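IPT/TIG domain-containing protein BACOVA_02650 (Bacteroides ovatus, PDB 5E7H) binds polysaccharide at the cell surface and probably captures xyloglucan before it is transported into the periplasm for degradation. Local coordinates at residues E87-Y93 with S141-V146; C104-V108 with G120-T126; I150-I155 with R256-K260; F164-K169 with E249-D253. One frame throughout, in Å; residues are numbered along the deposited sequence.

Overall arrangement
All four contacts lie in the xyloglucan-binding domain, an antiparallel β-sandwich that follows the IPT/TIG domain in the chain. Interactions 3 and 4 use strand 246-259, and interaction 2 borders it: interaction 4 pairs the strand's middle with strand 160-168, and interaction 3 ties its end to the loop at 150-155. Interaction 1 joins strand 89-91, a further neighbour of 246-259, to the end of strand 133-142 in the second sheet. Along the chain, interaction 2 falls between the segments of interaction 1, and interaction 4 between those of interaction 3. Centres of interactions 2 and 4 are about 9 Å apart. Interactions 1, 2 and 4 share a sodium ion, held by N92, N119, T121 and D253, which links distant parts of the sequence.

Interaction 1: E87-Y93 with S141-V146; sequences ENVILNY and SNAQWV. With NA (sodium ion), chain I; FMT (formic acid), chain F.
I90 and Q144 meet where the two sheets of the β-sandwich come together, strand 89-91 belonging to one and strand 133-142 running out of the other. Q144 N donates to I90 O at 2.9 Å, a nearly straight bond (168°) that lies in the carbonyl plane on a lone pair. A water bridges V89 O and Q144 O, 2.8 Å from each. The branched I90 serves two neighbours at once: CG2 lies 3.6 Å from CG2 of V146, and CD1 reaches CZ3 of W145 at 3.8 Å. The β-branched I90 and V146 fill this buried seam without side-chain polar atoms to satisfy, while W145 NE1 bonds to S231 O.

At the far end Y93 OH donates to S141 OG at 3.0 Å, while S139 OG is another partner of the same phenol. With CG anti to its carbonyl carbon (chi1 -63°), the Y93 ring brings one face over L91 CD1, and L91 CD2 packs 3.8 Å from S141 CB. A phenylalanine here would keep the ring but would probably leave S141 OG without its phenolic mate. N92 O binds the sodium ion. Beyond the contact, I90 and N88 pair with F255 and I257 of strand 246-259, whereas S141 and A143 bond to I234 and T232, the former on strand 233-240.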
# COMPACT_ATOMS: atom_id res chain seq x y z
N GLU A 87 3.47 -11.75 5.16
CA GLU A 87 3.40 -12.97 4.37
C GLU A 87 2.64 -12.77 3.06
O GLU A 87 2.65 -13.65 2.20
CB GLU A 87 2.73 -14.07 5.21
CG GLU A 87 3.27 -14.23 6.67
CD GLU A 87 2.55 -13.37 7.71
OE1 GLU A 87 1.89 -12.38 7.35
OE2 GLU A 87 2.66 -13.68 8.92
N ASN A 88 1.94 -11.65 2.94
CA ASN A 88 1.16 -11.30 1.77
C ASN A 88 1.91 -10.39 0.78
O ASN A 88 1.40 -10.10 -0.30
CB ASN A 88 -0.14 -10.57 2.19
CG ASN A 88 -1.10 -11.46 2.94
OD1 ASN A 88 -0.97 -11.61 4.16
ND2 ASN A 88 -2.07 -12.04 2.24
N VAL A 89 3.11 -9.94 1.14
CA VAL A 89 3.90 -9.09 0.28
C VAL A 89 4.42 -9.92 -0.89
O VAL A 89 4.96 -11.01 -0.69
CB VAL A 89 5.06 -8.44 1.05
CG1 VAL A 89 5.99 -7.64 0.15
CG2 VAL A 89 4.49 -7.52 2.14
N ILE A 90 4.25 -9.39 -2.10
CA ILE A 90 4.68 -10.05 -3.32
C ILE A 90 5.88 -9.35 -3.97
O ILE A 90 6.54 -9.94 -4.81
CB ILE A 90 3.52 -10.16 -4.34
CG1 ILE A 90 2.98 -8.79 -4.75
CG2 ILE A 90 2.39 -11.03 -3.74
CD1 ILE A 90 2.10 -8.82 -5.96
N LEU A 91 6.17 -8.11 -3.57
CA LEU A 91 7.26 -7.34 -4.18
C LEU A 91 7.63 -6.18 -3.26
O LEU A 91 6.81 -5.29 -3.04
CB LEU A 91 6.86 -6.82 -5.57
CG LEU A 91 7.92 -5.98 -6.30
CD1 LEU A 91 9.16 -6.75 -6.60
CD2 LEU A 91 7.31 -5.46 -7.58
N ASN A 92 8.86 -6.19 -2.75
CA ASN A 92 9.35 -5.05 -1.95
C ASN A 92 10.74 -4.55 -2.35
O ASN A 92 11.22 -3.60 -1.73
CB ASN A 92 9.32 -5.37 -0.45
CG ASN A 92 10.28 -6.46 -0.05
OD1 ASN A 92 11.18 -6.85 -0.78
ND2 ASN A 92 10.12 -6.94 1.18
N TYR A 93 11.35 -5.17 -3.35
CA TYR A 93 12.66 -4.76 -3.88
C TYR A 93 13.77 -4.90 -2.83
O TYR A 93 14.88 -4.34 -2.99
CB TYR A 93 12.59 -3.34 -4.42
CG TYR A 93 11.63 -3.21 -5.60
CD1 TYR A 93 11.95 -3.79 -6.83
CD2 TYR A 93 10.46 -2.51 -5.49
CE1 TYR A 93 11.10 -3.68 -7.92
CE2 TYR A 93 9.57 -2.41 -6.58
CZ TYR A 93 9.92 -2.98 -7.79
OH TYR A 93 9.07 -2.86 -8.88
N SER A 141 9.00 -6.37 -13.26
CA SER A 141 9.53 -7.08 -12.10
C SER A 141 9.05 -8.52 -12.04
O SER A 141 8.14 -8.91 -12.77
CB SER A 141 9.13 -6.36 -10.80
OG SER A 141 9.76 -5.10 -10.68
N ASN A 142 9.70 -9.30 -11.18
CA ASN A 142 9.27 -10.66 -10.85
C ASN A 142 8.72 -10.61 -9.44
O ASN A 142 9.39 -10.14 -8.51
CB ASN A 142 10.42 -11.66 -10.93
CG ASN A 142 10.64 -12.17 -12.35
OD1 ASN A 142 9.70 -12.54 -13.05
ND2 ASN A 142 11.88 -12.19 -12.76
N ALA A 143 7.48 -11.03 -9.30
CA ALA A 143 6.82 -11.12 -8.02
C ALA A 143 7.10 -12.47 -7.39
O ALA A 143 7.39 -13.45 -8.07
CB ALA A 143 5.34 -10.92 -8.19
N GLN A 144 6.97 -12.52 -6.07
CA GLN A 144 6.87 -13.77 -5.34
C GLN A 144 5.42 -13.90 -4.90
O GLN A 144 4.99 -13.23 -3.96
CB GLN A 144 7.81 -13.77 -4.14
CG GLN A 144 7.77 -15.03 -3.32
CD GLN A 144 8.66 -14.95 -2.10
OE1 GLN A 144 8.25 -15.31 -1.00
NE2 GLN A 144 9.89 -14.46 -2.29
N TRP A 145 4.63 -14.70 -5.63
CA TRP A 145 3.20 -14.73 -5.33
C TRP A 145 2.98 -15.30 -3.93
O TRP A 145 3.78 -16.08 -3.43
CB TRP A 145 2.42 -15.55 -6.38
CG TRP A 145 2.61 -15.06 -7.81
CD1 TRP A 145 3.05 -15.82 -8.85
CD2 TRP A 145 2.37 -13.75 -8.35
NE1 TRP A 145 3.10 -15.08 -10.00
CE2 TRP A 145 2.70 -13.80 -9.73
CE3 TRP A 145 1.90 -12.53 -7.83
CZ2 TRP A 145 2.60 -12.69 -10.57
CZ3 TRP A 145 1.80 -11.43 -8.67
CH2 TRP A 145 2.16 -11.52 -10.03
N VAL A 146 1.86 -14.90 -3.32
CA VAL A 146 1.52 -15.35 -1.97
C VAL A 146 1.33 -16.87 -1.99
O VAL A 146 0.70 -17.43 -2.89
CB VAL A 146 0.24 -14.65 -1.45
CG1 VAL A 146 -0.06 -15.08 -0.03
CG2 VAL A 146 0.40 -13.14 -1.53
NA NA I . 10.94 -1.94 0.48
C FMT F . 12.05 -8.14 3.84
O1 FMT F . 12.30 -7.00 4.31
O2 FMT F . 12.44 -8.44 2.68
O HOH W 1 4.59 -13.76 -1.27
O HOH W 2 9.55 -3.02 2.42

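Interaction 2: C104-V108 with G120-T126; sequences CSFVV and GTCLGIT. With NA (sodium ion), chain I.
F106 lays its ring beside L123, CE1 standing 3.8 Å from L123 CD1, while its CB meets T121 CG2. Its CG is anti to the carbonyl carbon (chi1 -69°), which sends the ring across toward L123 of the neighbouring strand and on to the rings of Y93 and H99, the latter met edge-to-face. A serine in its place would probably open a gap beside L123 CD1 and leave the Y93 ring without this aromatic neighbour. The same L123 CD1 also lies 3.7 Å from C104 SG.

V107 and C122 project from the other side of the sheet. One branch of the valine and the thiol each sit between the backbone N and carbonyl carbon of their own residue, and V107 CG2 lies only 3.3 Å from C122 SG. S105 also projects there, opposite G124; a β-carbon on G124 would collide with S105 OG, which is consistent with a glycine here. S105 OG bonds to two waters, one of which accepts from T126 N.

Four backbone bonds tie S105 to G124 and V107 to C122, G124 N to S105 O being the shortest at 2.8 Å. The arrangement is an antiparallel β-hairpin with a long connecting loop, in which strand 105-108 flanks 121-126. T121 O, near the start of the second strand, binds the sodium ion together with N92 O, N119 O and D253; a bound structural metal, often calcium, is a familiar feature of β-sandwich carbohydrate-binding modules.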
# COMPACT_ATOMS: atom_id res chain seq x y z
N CYS A 104 13.61 3.44 -14.59
CA CYS A 104 13.04 3.86 -13.31
C CYS A 104 14.19 4.04 -12.33
O CYS A 104 15.36 3.92 -12.71
CB CYS A 104 12.02 2.85 -12.81
SG CYS A 104 12.72 1.20 -12.42
N SER A 105 13.87 4.35 -11.09
CA SER A 105 14.89 4.46 -10.07
C SER A 105 14.49 3.64 -8.85
O SER A 105 13.36 3.19 -8.75
CB SER A 105 15.10 5.93 -9.68
OG SER A 105 13.90 6.49 -9.21
N PHE A 106 15.47 3.42 -7.98
CA PHE A 106 15.27 2.75 -6.71
C PHE A 106 15.96 3.60 -5.65
O PHE A 106 17.10 4.05 -5.83
CB PHE A 106 15.82 1.33 -6.77
CG PHE A 106 14.99 0.48 -7.65
CD1 PHE A 106 13.78 -0.00 -7.20
CD2 PHE A 106 15.35 0.26 -8.96
CE1 PHE A 106 12.95 -0.72 -8.03
CE2 PHE A 106 14.53 -0.48 -9.79
CZ PHE A 106 13.34 -0.97 -9.31
N VAL A 107 15.23 3.87 -4.57
CA VAL A 107 15.75 4.77 -3.54
C VAL A 107 15.54 4.19 -2.16
O VAL A 107 14.56 3.46 -1.92
CB VAL A 107 15.08 6.17 -3.62
CG1 VAL A 107 15.27 6.79 -5.01
CG2 VAL A 107 13.64 6.10 -3.30
N VAL A 108 16.47 4.50 -1.26
CA VAL A 108 16.29 4.30 0.18
C VAL A 108 16.17 5.70 0.75
O VAL A 108 17.08 6.51 0.60
CB VAL A 108 17.47 3.54 0.81
CG1 VAL A 108 17.36 3.48 2.34
CG2 VAL A 108 17.57 2.13 0.23
N GLY A 120 13.18 0.37 3.73
CA GLY A 120 14.19 -0.05 2.78
C GLY A 120 14.01 0.57 1.42
O GLY A 120 13.69 1.74 1.29
N THR A 121 14.26 -0.23 0.40
CA THR A 121 14.23 0.22 -0.99
C THR A 121 12.81 0.36 -1.52
O THR A 121 11.99 -0.52 -1.34
CB THR A 121 14.98 -0.76 -1.86
OG1 THR A 121 16.29 -0.94 -1.34
CG2 THR A 121 15.08 -0.25 -3.29
N CYS A 122 12.54 1.45 -2.23
CA CYS A 122 11.27 1.62 -2.92
C CYS A 122 11.52 1.97 -4.39
O CYS A 122 12.61 2.42 -4.76
CB CYS A 122 10.39 2.68 -2.25
SG CYS A 122 11.04 4.35 -2.19
N LEU A 123 10.51 1.72 -5.20
CA LEU A 123 10.50 2.05 -6.63
C LEU A 123 10.18 3.52 -6.82
O LEU A 123 9.23 4.01 -6.23
CB LEU A 123 9.45 1.21 -7.36
CG LEU A 123 9.08 1.61 -8.80
CD1 LEU A 123 10.26 1.39 -9.72
CD2 LEU A 123 7.87 0.85 -9.27
N GLY A 124 10.97 4.19 -7.64
CA GLY A 124 10.69 5.56 -8.02
C GLY A 124 10.38 5.69 -9.49
O GLY A 124 11.11 5.16 -10.35
N ILE A 125 9.29 6.39 -9.78
CA ILE A 125 8.98 6.83 -11.13
C ILE A 125 8.97 8.35 -11.05
O ILE A 125 8.01 8.94 -10.54
CB ILE A 125 7.65 6.28 -11.61
CG1 ILE A 125 7.64 4.75 -11.63
CG2 ILE A 125 7.29 6.84 -13.00
CD1 ILE A 125 8.48 4.12 -12.63
N THR A 126 10.05 8.98 -11.50
CA THR A 126 10.22 10.40 -11.29
C THR A 126 10.77 11.04 -12.55
O THR A 126 11.48 10.41 -13.34
CB THR A 126 11.18 10.70 -10.13
OG1 THR A 126 12.54 10.48 -10.55
CG2 THR A 126 10.86 9.85 -8.91
NA NA I . 10.94 -1.94 0.48
O HOH W 3 12.65 7.49 -11.90
O HOH W 4 14.68 8.97 -8.40
O HOH W 2 9.55 -3.02 2.42

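Interaction 3: I150-I155 with R256-K260; sequences IIPGNI and RIVRK
R259 turns the end of its guanidinium on the backbone carbonyl of I150, and both terminal nitrogens grip that single oxygen. NH1 donates at 2.9 Å and NH2 donates to the same I150 O at 3.1 Å; the oxygen lies almost exactly in the guanidinium plane, and the NH2 bond falls on a lone pair in the carbonyl plane. The N-H···O angles are 154° for NH1 and 142° for NH2, both bonds being bent because two donors share one acceptor. The long arm is extended from CG to NE, which lets an arginine on an exposed strand end span the distance to the loop.

The P152 and R259 side chains cross at about a right angle, with P152 CD at the guanidinium edge beside NH2. I151 runs past R259 in the opposite direction, its CG1 4.0 Å from R259 NH1. This loop, between strands 133-142 and 160-168 of the β-sandwich, folds from P152 to I155 into a type I turn, closed by I155 N bonding to P152 O.

I151 is the inner, apolar half of the contact. Its CG1 is anti to the carbonyl carbon (chi1 -58°) and CD1 extends to strand 246-259, crossing I257 at about a right angle, 3.8 Å from I257 CG2. V146 and L160 also pack against I151, while I257 O accepts from N88 ND2.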
# COMPACT_ATOMS: atom_id res chain seq x y z
N ILE A 150 -1.40 -19.41 2.68
CA ILE A 150 -1.92 -18.13 3.15
C ILE A 150 -3.20 -17.79 2.39
O ILE A 150 -4.22 -17.47 3.00
CB ILE A 150 -0.91 -17.00 2.97
CG1 ILE A 150 0.41 -17.32 3.69
CG2 ILE A 150 -1.50 -15.66 3.44
CD1 ILE A 150 0.30 -17.38 5.16
N ILE A 151 -3.15 -17.86 1.05
CA ILE A 151 -4.34 -17.69 0.22
C ILE A 151 -4.61 -18.99 -0.53
O ILE A 151 -3.94 -19.31 -1.51
CB ILE A 151 -4.19 -16.53 -0.80
CG1 ILE A 151 -3.91 -15.22 -0.06
CG2 ILE A 151 -5.45 -16.45 -1.65
CD1 ILE A 151 -3.63 -14.05 -1.00
N PRO A 152 -5.61 -19.76 -0.10
CA PRO A 152 -5.88 -21.02 -0.79
C PRO A 152 -6.18 -20.84 -2.27
O PRO A 152 -6.70 -19.80 -2.70
CB PRO A 152 -7.12 -21.56 -0.06
CG PRO A 152 -7.02 -20.97 1.33
CD PRO A 152 -6.41 -19.62 1.13
N GLY A 153 -5.85 -21.86 -3.05
CA GLY A 153 -6.08 -21.79 -4.48
C GLY A 153 -7.53 -21.55 -4.86
O GLY A 153 -7.80 -20.96 -5.91
N ASN A 154 -8.46 -22.01 -4.03
CA ASN A 154 -9.86 -21.89 -4.41
C ASN A 154 -10.50 -20.54 -4.04
O ASN A 154 -11.71 -20.36 -4.28
CB ASN A 154 -10.68 -23.04 -3.84
CG ASN A 154 -10.76 -23.06 -2.31
OD1 ASN A 154 -10.35 -22.14 -1.63
ND2 ASN A 154 -11.35 -24.13 -1.79
N ILE A 155 -9.72 -19.60 -3.52
CA ILE A 155 -10.28 -18.28 -3.27
C ILE A 155 -10.56 -17.55 -4.58
O ILE A 155 -9.70 -17.42 -5.44
CB ILE A 155 -9.35 -17.42 -2.42
CG1 ILE A 155 -9.03 -18.11 -1.09
CG2 ILE A 155 -9.93 -16.03 -2.22
CD1 ILE A 155 -10.24 -18.41 -0.22
N ARG A 256 1.25 -6.13 -2.25
CA ARG A 256 0.75 -7.25 -1.46
C ARG A 256 -0.65 -7.60 -1.93
O ARG A 256 -1.41 -6.74 -2.37
CB ARG A 256 0.78 -6.90 0.04
CG ARG A 256 0.04 -5.61 0.41
CD ARG A 256 0.54 -5.06 1.75
NE ARG A 256 -0.14 -3.84 2.17
CZ ARG A 256 0.32 -2.60 2.04
NH1 ARG A 256 1.46 -2.34 1.43
NH2 ARG A 256 -0.40 -1.60 2.54
N ILE A 257 -0.97 -8.89 -1.86
CA ILE A 257 -2.29 -9.39 -2.21
C ILE A 257 -2.94 -9.88 -0.94
O ILE A 257 -2.39 -10.74 -0.26
CB ILE A 257 -2.24 -10.53 -3.26
CG1 ILE A 257 -1.66 -10.00 -4.57
CG2 ILE A 257 -3.63 -11.11 -3.47
CD1 ILE A 257 -1.40 -11.06 -5.62
N VAL A 258 -4.09 -9.30 -0.60
CA VAL A 258 -4.79 -9.62 0.64
C VAL A 258 -6.26 -9.89 0.39
O VAL A 258 -6.78 -9.56 -0.67
CB VAL A 258 -4.64 -8.48 1.68
CG1 VAL A 258 -3.19 -8.24 2.03
CG2 VAL A 258 -5.25 -7.20 1.17
N ARG A 259 -6.93 -10.48 1.38
CA ARG A 259 -8.37 -10.69 1.27
C ARG A 259 -9.12 -9.37 1.40
O ARG A 259 -8.72 -8.50 2.19
CB ARG A 259 -8.85 -11.66 2.33
CG ARG A 259 -8.36 -13.06 2.13
CD ARG A 259 -8.70 -13.92 3.32
NE ARG A 259 -8.52 -15.34 3.02
CZ ARG A 259 -7.35 -15.97 2.97
NH1 ARG A 259 -6.20 -15.33 3.19
NH2 ARG A 259 -7.33 -17.26 2.70
N LYS A 260 -10.19 -9.22 0.65
CA LYS A 260 -11.11 -8.10 0.84
C LYS A 260 -11.79 -8.23 2.20
O LYS A 260 -11.97 -9.34 2.71
CB LYS A 260 -12.15 -8.07 -0.26
CG LYS A 260 -11.61 -7.62 -1.61
CD LYS A 260 -12.76 -7.49 -2.61
CE LYS A 260 -12.25 -7.12 -3.98
NZ LYS A 260 -13.37 -7.03 -4.97
OXT LYS A 260 -12.17 -7.22 2.80

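Interaction 4: F164-K169 with E249-D253; sequences FECFVK and EVYFD. With NA (sodium ion), chain I; FMT (formic acid), chain C; FMT (formic acid), chain D.
C166 sets its sulfur against the ring of F252, a Cys sulfur-aromatic contact with SG 4.5 Å from the ring centroid and 26° off the ring normal. The two residues form a non-hydrogen-bonded pair of the antiparallel β-sheet in the domain's β-sandwich, where strands 164-168 and 249-253 run side by side in opposite senses. C166 SG also touches V250 CG1 at 3.6 Å, and on the same side F164 and F252 point the same way, their planes at 45°. Small thiol, branched aliphatic and flat ring fit together inside the sandwich, where F177 adds an edge-to-face ring to F252.

On the opposite face F167 and Y251 lie alongside each other, F167 CD1 in the plane of the Y251 ring at its edge. F167 CG is anti to the backbone N (chi1 179°), which aims the ring past Y251 and edge-to-face toward W207. Y251 OH donates to E249 OE2 at 2.6 Å, on the anti lone pair. The other oxygen, OE1, makes a long salt bridge to K169 NZ, with a water between them that accepts from the lysine. At the other end, D253 spreads its carboxylate over the sodium ion, OD1 at 2.6 Å and OD2 at 2.5 Å.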
# COMPACT_ATOMS: atom_id res chain seq x y z
N PHE A 164 -0.75 -1.50 -2.03
CA PHE A 164 0.65 -1.09 -2.05
C PHE A 164 0.72 0.27 -1.40
O PHE A 164 -0.29 0.95 -1.29
CB PHE A 164 1.23 -1.03 -3.48
CG PHE A 164 0.41 -0.25 -4.48
CD1 PHE A 164 -0.62 -0.85 -5.20
CD2 PHE A 164 0.69 1.09 -4.73
CE1 PHE A 164 -1.37 -0.13 -6.13
CE2 PHE A 164 -0.04 1.81 -5.67
CZ PHE A 164 -1.07 1.21 -6.35
N GLU A 165 1.92 0.64 -0.99
CA GLU A 165 2.14 1.98 -0.45
C GLU A 165 2.62 2.85 -1.58
O GLU A 165 3.38 2.40 -2.45
CB GLU A 165 3.15 1.94 0.68
CG GLU A 165 2.65 2.56 1.97
CD GLU A 165 1.46 1.83 2.58
OE1 GLU A 165 0.82 2.42 3.48
OE2 GLU A 165 1.18 0.68 2.21
N CYS A 166 2.19 4.10 -1.56
CA CYS A 166 2.52 5.05 -2.62
C CYS A 166 2.78 6.43 -2.02
O CYS A 166 2.08 6.85 -1.09
CB CYS A 166 1.40 5.11 -3.61
SG CYS A 166 1.72 6.12 -5.08
N PHE A 167 3.80 7.12 -2.53
CA PHE A 167 4.08 8.50 -2.16
C PHE A 167 4.05 9.35 -3.42
O PHE A 167 4.81 9.08 -4.34
CB PHE A 167 5.45 8.61 -1.46
CG PHE A 167 5.83 10.02 -1.06
CD1 PHE A 167 6.21 10.97 -2.01
CD2 PHE A 167 5.89 10.38 0.28
CE1 PHE A 167 6.57 12.27 -1.63
CE2 PHE A 167 6.28 11.67 0.66
CZ PHE A 167 6.61 12.60 -0.31
N VAL A 168 3.18 10.35 -3.43
CA VAL A 168 3.10 11.30 -4.55
C VAL A 168 3.56 12.67 -4.05
O VAL A 168 3.00 13.21 -3.09
CB VAL A 168 1.66 11.40 -5.10
CG1 VAL A 168 1.56 12.51 -6.17
CG2 VAL A 168 1.19 10.04 -5.63
N LYS A 169 4.59 13.25 -4.67
CA LYS A 169 5.11 14.54 -4.22
C LYS A 169 4.09 15.66 -4.42
O LYS A 169 3.88 16.49 -3.50
CB LYS A 169 6.41 14.89 -4.95
CG LYS A 169 7.07 16.21 -4.51
CD LYS A 169 7.70 16.04 -3.15
CE LYS A 169 8.31 17.35 -2.65
NZ LYS A 169 9.50 17.72 -3.44
N GLU A 249 6.74 12.84 -9.37
CA GLU A 249 7.66 12.17 -8.46
C GLU A 249 6.82 11.24 -7.60
O GLU A 249 6.12 11.70 -6.69
CB GLU A 249 8.44 13.18 -7.62
CG GLU A 249 9.46 12.54 -6.72
CD GLU A 249 10.24 13.52 -5.88
OE1 GLU A 249 10.01 14.76 -5.97
OE2 GLU A 249 11.11 13.05 -5.13
N VAL A 250 6.86 9.95 -7.94
CA VAL A 250 5.97 8.96 -7.32
C VAL A 250 6.80 7.77 -6.88
O VAL A 250 7.65 7.28 -7.65
CB VAL A 250 4.88 8.50 -8.29
CG1 VAL A 250 3.92 7.52 -7.62
CG2 VAL A 250 4.12 9.71 -8.84
N TYR A 251 6.58 7.31 -5.65
CA TYR A 251 7.29 6.14 -5.12
C TYR A 251 6.29 5.06 -4.75
O TYR A 251 5.17 5.37 -4.36
CB TYR A 251 8.15 6.50 -3.89
CG TYR A 251 9.16 7.58 -4.21
CD1 TYR A 251 10.37 7.28 -4.81
CD2 TYR A 251 8.85 8.92 -4.00
CE1 TYR A 251 11.27 8.27 -5.16
CE2 TYR A 251 9.74 9.92 -4.33
CZ TYR A 251 10.95 9.59 -4.93
OH TYR A 251 11.86 10.55 -5.30
N PHE A 252 6.73 3.81 -4.88
CA PHE A 252 5.91 2.62 -4.56
C PHE A 252 6.67 1.63 -3.70
O PHE A 252 7.88 1.46 -3.87
CB PHE A 252 5.49 1.87 -5.83
CG PHE A 252 4.74 2.67 -6.87
CD1 PHE A 252 5.41 3.48 -7.78
CD2 PHE A 252 3.37 2.58 -6.95
CE1 PHE A 252 4.69 4.19 -8.73
CE2 PHE A 252 2.67 3.29 -7.91
CZ PHE A 252 3.35 4.09 -8.80
N ASP A 253 5.97 0.94 -2.80
CA ASP A 253 6.61 -0.17 -2.07
C ASP A 253 5.57 -1.16 -1.58
O ASP A 253 4.37 -0.87 -1.51
CB ASP A 253 7.42 0.38 -0.89
CG ASP A 253 8.55 -0.52 -0.46
OD1 ASP A 253 8.78 -1.61 -1.00
OD2 ASP A 253 9.28 -0.10 0.48
NA NA I . 10.94 -1.94 0.48
C FMT C . 12.67 17.26 -1.59
O1 FMT C . 12.25 18.03 -0.69
O2 FMT C . 12.03 16.21 -1.85
C FMT D . 10.28 21.30 -1.79
O1 FMT D . 10.95 20.23 -1.71
O2 FMT D . 9.85 21.69 -2.91
O HOH W 5 11.46 16.37 -4.51
O HOH W 2 9.55 -3.02 2.42